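Local coordinates for protein geranyltranstransferase (Roseobacter denitrificans, PDB 4LLS) that probably condenses isopentenyl diphosphate with allylic diphosphates such as farnesyl diphosphate, in a metal-dependent step of isoprenoid and carotenoid biosynthesis, at residues A[69-79]-A[205-216]. Numbering follows the deposited sequence.
Sequences LVLETARLHDI and IGWSAQAGARLA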
loop_
_atom_site.group_PDB
_atom_site.type_symbol
_atom_site.label_atom_id
_atom_site.label_comp_id
_atom_site.label_asym_id
_atom_site.label_seq_id
_atom_site.Cartn_x
_atom_site.Cartn_y
_atom_site.Cartn_z
ATOM N N LEU A 69 13.681 2.475 15.786
ATOM C CA LEU A 69 12.834 3.298 16.624
ATOM C C LEU A 69 11.668 2.521 17.213
ATOM O O LEU A 69 11.282 2.710 18.363
ATOM C CB LEU A 69 12.345 4.547 15.881
ATOM C CG LEU A 69 13.419 5.611 15.662
ATOM C CD1 LEU A 69 12.948 6.656 14.680
ATOM C CD2 LEU A 69 13.811 6.286 16.977
ATOM N N VAL A 70 11.058 1.670 16.387
ATOM C CA VAL A 70 9.951 0.853 16.875
ATOM C C VAL A 70 10.428 -0.068 17.984
ATOM O O VAL A 70 9.842 -0.114 19.067
ATOM C CB VAL A 70 9.305 0.014 15.752
ATOM C CG1 VAL A 70 8.301 -0.985 16.297
ATOM C CG2 VAL A 70 8.653 0.916 14.724
ATOM N N LEU A 71 11.515 -0.760 17.733
ATOM C CA LEU A 71 12.034 -1.732 18.719
ATOM C C LEU A 71 12.450 -1.031 20.003
ATOM O O LEU A 71 12.213 -1.532 21.098
ATOM C CB LEU A 71 13.203 -2.508 18.151
ATOM C CG LEU A 71 12.857 -3.427 16.984
ATOM C CD1 LEU A 71 14.064 -4.124 16.414
ATOM C CD2 LEU A 71 11.839 -4.455 17.403
ATOM N N GLU A 72 13.069 0.122 19.888
ATOM C CA GLU A 72 13.586 0.791 21.084
ATOM C C GLU A 72 12.517 1.530 21.859
ATOM O O GLU A 72 12.569 1.597 23.083
ATOM C CB GLU A 72 14.771 1.691 20.722
ATOM C CG GLU A 72 15.987 0.923 20.318
ATOM C CD GLU A 72 16.452 -0.058 21.387
ATOM O OE1 GLU A 72 16.766 -1.210 21.035
ATOM O OE2 GLU A 72 16.421 0.317 22.576
ATOM N N THR A 73 11.524 2.107 21.194
ATOM C CA THR A 73 10.406 2.665 21.930
ATOM C C THR A 73 9.544 1.561 22.546
ATOM O O THR A 73 8.969 1.761 23.613
ATOM C CB THR A 73 9.595 3.649 21.075
ATOM O OG1 THR A 73 8.976 2.972 19.968
ATOM C CG2 THR A 73 10.466 4.824 20.614
ATOM N N ALA A 74 9.460 0.405 21.909
ATOM C CA ALA A 74 8.785 -0.747 22.543
ATOM C C ALA A 74 9.526 -1.166 23.817
ATOM O O ALA A 74 8.897 -1.362 24.876
ATOM C CB ALA A 74 8.702 -1.893 21.570
ATOM N N ARG A 75 10.842 -1.218 23.723
ATOM C CA ARG A 75 11.695 -1.566 24.902
ATOM C C ARG A 75 11.434 -0.585 26.026
ATOM O O ARG A 75 11.236 -0.961 27.206
ATOM C CB ARG A 75 13.169 -1.597 24.526
ATOM C CG ARG A 75 14.044 -2.100 25.687
ATOM C CD ARG A 75 15.521 -1.741 25.508
ATOM N NE ARG A 75 16.036 -2.113 24.210
ATOM C CZ ARG A 75 16.497 -3.319 23.909
ATOM N NH1 ARG A 75 16.419 -4.305 24.801
ATOM N NH2 ARG A 75 16.955 -3.577 22.694
ATOM N N LEU A 76 11.339 0.688 25.681
ATOM C CA LEU A 76 11.101 1.764 26.635
ATOM C C LEU A 76 9.792 1.533 27.394
ATOM O O LEU A 76 9.655 1.924 28.572
ATOM C CB LEU A 76 11.088 3.101 25.893
ATOM C CG LEU A 76 10.882 4.357 26.684
ATOM C CD1 LEU A 76 12.009 4.584 27.680
ATOM C CD2 LEU A 76 10.790 5.539 25.720
ATOM N N HIS A 77 8.827 0.922 26.702
ATOM C CA HIS A 77 7.490 0.709 27.258
ATOM C C HIS A 77 7.294 -0.759 27.671
ATOM O O HIS A 77 6.156 -1.168 27.928
ATOM C CB HIS A 77 6.444 1.151 26.242
ATOM C CG HIS A 77 6.193 2.613 26.264
ATOM N ND1 HIS A 77 6.866 3.510 25.459
ATOM C CD2 HIS A 77 5.395 3.354 27.056
ATOM C CE1 HIS A 77 6.521 4.739 25.788
ATOM N NE2 HIS A 77 5.549 4.662 26.678
ATOM N N ASP A 78 8.389 -1.471 27.872
ATOM C CA ASP A 78 8.395 -2.880 28.319
ATOM C C ASP A 78 7.530 -3.818 27.457
ATOM O O ASP A 78 6.870 -4.760 27.948
ATOM C CB ASP A 78 7.940 -2.985 29.791
ATOM C CG ASP A 78 8.833 -2.205 30.735
ATOM O OD1 ASP A 78 10.062 -2.178 30.523
ATOM O OD2 ASP A 78 8.278 -1.589 31.664
ATOM N N ILE A 79 7.529 -3.563 26.156
ATOM C CA ILE A 79 6.854 -4.429 25.191
ATOM C C ILE A 79 7.863 -5.439 24.634
ATOM O O ILE A 79 8.961 -5.067 24.278
ATOM C CB ILE A 79 6.285 -3.599 24.026
ATOM C CG1 ILE A 79 5.176 -2.687 24.505
ATOM C CG2 ILE A 79 5.821 -4.491 22.879
ATOM C CD1 ILE A 79 3.911 -3.414 24.948
ATOM N N ILE A 205 8.782 8.670 10.403
ATOM C CA ILE A 205 9.674 8.671 11.599
ATOM C C ILE A 205 8.806 8.892 12.835
ATOM O O ILE A 205 9.009 8.250 13.883
ATOM C CB ILE A 205 10.798 9.734 11.437
ATOM C CG1 ILE A 205 11.809 9.226 10.447
ATOM C CG2 ILE A 205 11.448 10.010 12.785
ATOM C CD1 ILE A 205 12.839 10.232 9.999
ATOM N N GLY A 206 7.802 9.724 12.722
ATOM C CA GLY A 206 6.824 9.916 13.798
ATOM C C GLY A 206 6.058 8.660 14.147
ATOM O O GLY A 206 5.861 8.337 15.326
ATOM N N TRP A 207 5.624 7.911 13.147
ATOM C CA TRP A 207 4.930 6.650 13.387
ATOM C C TRP A 207 5.859 5.693 14.108
ATOM O O TRP A 207 5.466 5.034 15.060
ATOM C CB TRP A 207 4.433 6.051 12.077
ATOM C CG TRP A 207 3.515 4.864 12.258
ATOM C CD1 TRP A 207 2.152 4.914 12.444
ATOM C CD2 TRP A 207 3.885 3.487 12.465
ATOM N NE1 TRP A 207 1.653 3.657 12.631
ATOM C CE2 TRP A 207 2.681 2.772 12.709
ATOM C CE3 TRP A 207 5.088 2.799 12.518
ATOM C CZ2 TRP A 207 2.665 1.394 12.871
ATOM C CZ3 TRP A 207 5.079 1.434 12.705
ATOM C CH2 TRP A 207 3.873 0.739 12.881
ATOM N N SER A 208 7.105 5.623 13.672
ATOM C CA SER A 208 8.064 4.699 14.250
ATOM C C SER A 208 8.324 4.990 15.721
ATOM O O SER A 208 8.365 4.065 16.553
ATOM C CB SER A 208 9.376 4.781 13.497
ATOM O OG SER A 208 9.235 4.471 12.128
ATOM N N ALA A 209 8.506 6.261 16.051
ATOM C CA ALA A 209 8.809 6.617 17.444
ATOM C C ALA A 209 7.594 6.478 18.338
ATOM O O ALA A 209 7.740 6.115 19.521
ATOM C CB ALA A 209 9.384 7.987 17.539
ATOM N N GLN A 210 6.407 6.697 17.809
ATOM C CA GLN A 210 5.213 6.580 18.621
ATOM C C GLN A 210 4.830 5.131 18.803
ATOM O O GLN A 210 3.995 4.844 19.661
ATOM C CB GLN A 210 4.048 7.358 18.022
ATOM C CG GLN A 210 4.254 8.849 18.118
ATOM C CD GLN A 210 3.076 9.635 17.594
ATOM O OE1 GLN A 210 2.040 9.768 18.254
ATOM N NE2 GLN A 210 3.171 10.034 16.356
ATOM N N ALA A 211 5.354 4.222 17.978
ATOM C CA ALA A 211 4.909 2.833 17.984
ATOM C C ALA A 211 5.008 2.164 19.343
ATOM O O ALA A 211 4.098 1.470 19.750
ATOM C CB ALA A 211 5.650 2.008 16.946
ATOM N N GLY A 212 6.103 2.382 20.056
ATOM C CA GLY A 212 6.258 1.707 21.349
ATOM C C GLY A 212 5.191 2.133 22.327
ATOM O O GLY A 212 4.671 1.300 23.093
ATOM N N ALA A 213 4.841 3.416 22.321
ATOM C CA ALA A 213 3.795 3.892 23.187
ATOM C C ALA A 213 2.455 3.320 22.729
ATOM O O ALA A 213 1.650 2.879 23.569
ATOM C CB ALA A 213 3.779 5.404 23.224
ATOM N N ARG A 214 2.180 3.348 21.430
ATOM C CA ARG A 214 0.932 2.786 20.948
ATOM C C ARG A 214 0.793 1.302 21.320
ATOM O O ARG A 214 -0.280 0.840 21.742
ATOM C CB ARG A 214 0.811 3.014 19.445
ATOM C CG ARG A 214 0.497 4.444 19.087
ATOM C CD ARG A 214 0.256 4.604 17.599
ATOM N NE ARG A 214 -0.181 5.959 17.252
ATOM C CZ ARG A 214 0.366 6.747 16.340
ATOM N NH1 ARG A 214 1.394 6.343 15.611
ATOM N NH2 ARG A 214 -0.168 7.943 16.107
ATOM N N LEU A 215 1.865 0.537 21.227
ATOM C CA LEU A 215 1.860 -0.881 21.558
ATOM C C LEU A 215 1.501 -1.092 23.035
ATOM O O LEU A 215 0.900 -2.104 23.376
ATOM C CB LEU A 215 3.205 -1.520 21.270
ATOM C CG LEU A 215 3.492 -1.688 19.762
ATOM C CD1 LEU A 215 4.950 -1.993 19.502
ATOM C CD2 LEU A 215 2.657 -2.821 19.216
ATOM N N ALA A 216 1.839 -0.117 23.861
ATOM C CA ALA A 216 1.596 -0.236 25.311
ATOM C C ALA A 216 0.348 0.528 25.738
ATOM O O ALA A 216 0.076 0.667 26.926
ATOM C CB ALA A 216 2.820 0.250 26.083
#
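Thr73 meets the backbone of the other helix around Gly212. Its CB lies 3.5 Å from Ala209 O, and CG2 comes closer to that oxygen, at 3.2 Å. A chi1 of 65° sets OG1 between its own backbone N and carbonyl carbon, where it serves both helices. OG1 accepts a bent hydrogen bond from Gly212 N (2.9 Å, 131° at the hydrogen) and donates to Leu69 O, one turn back. Leu69 O also takes the backbone N-H of Thr73, on the opposite face of its carbonyl plane. Gly212, with no side chain, lets the backbones come close: its CA is 3.7 Å from Ala74 CA and makes a CA-H...O contact with Thr73 O. Ala213 CA sits over one face of the His77 ring, 3.8 Å from the ring centroid, a CH-pi contact. In the ring plane, ND1 donates to Thr73 O, which helps hold the ring's rotation. Ile79 closes the Schellman motif ending helix 65-76; its CG1 crosses Leu215 CB at about a right angle (4.0 Å), and CD1 packs on Ala216 CB. At the other end, Val70 CG2 packs on Ala211 CB and Trp207 CZ3, and Leu69 CD1 on Ile205 CG2. The Ile205 side chain is about 6 Å from the bound isopentenyl diphosphate. The segments run roughly parallel (29°) in this mainly helical prenyl synthase fold. Helix 81-102 touches both, helix 297-308 packs on Leu69 and Thr73, and helix 152-166 on Trp207 and Leu215.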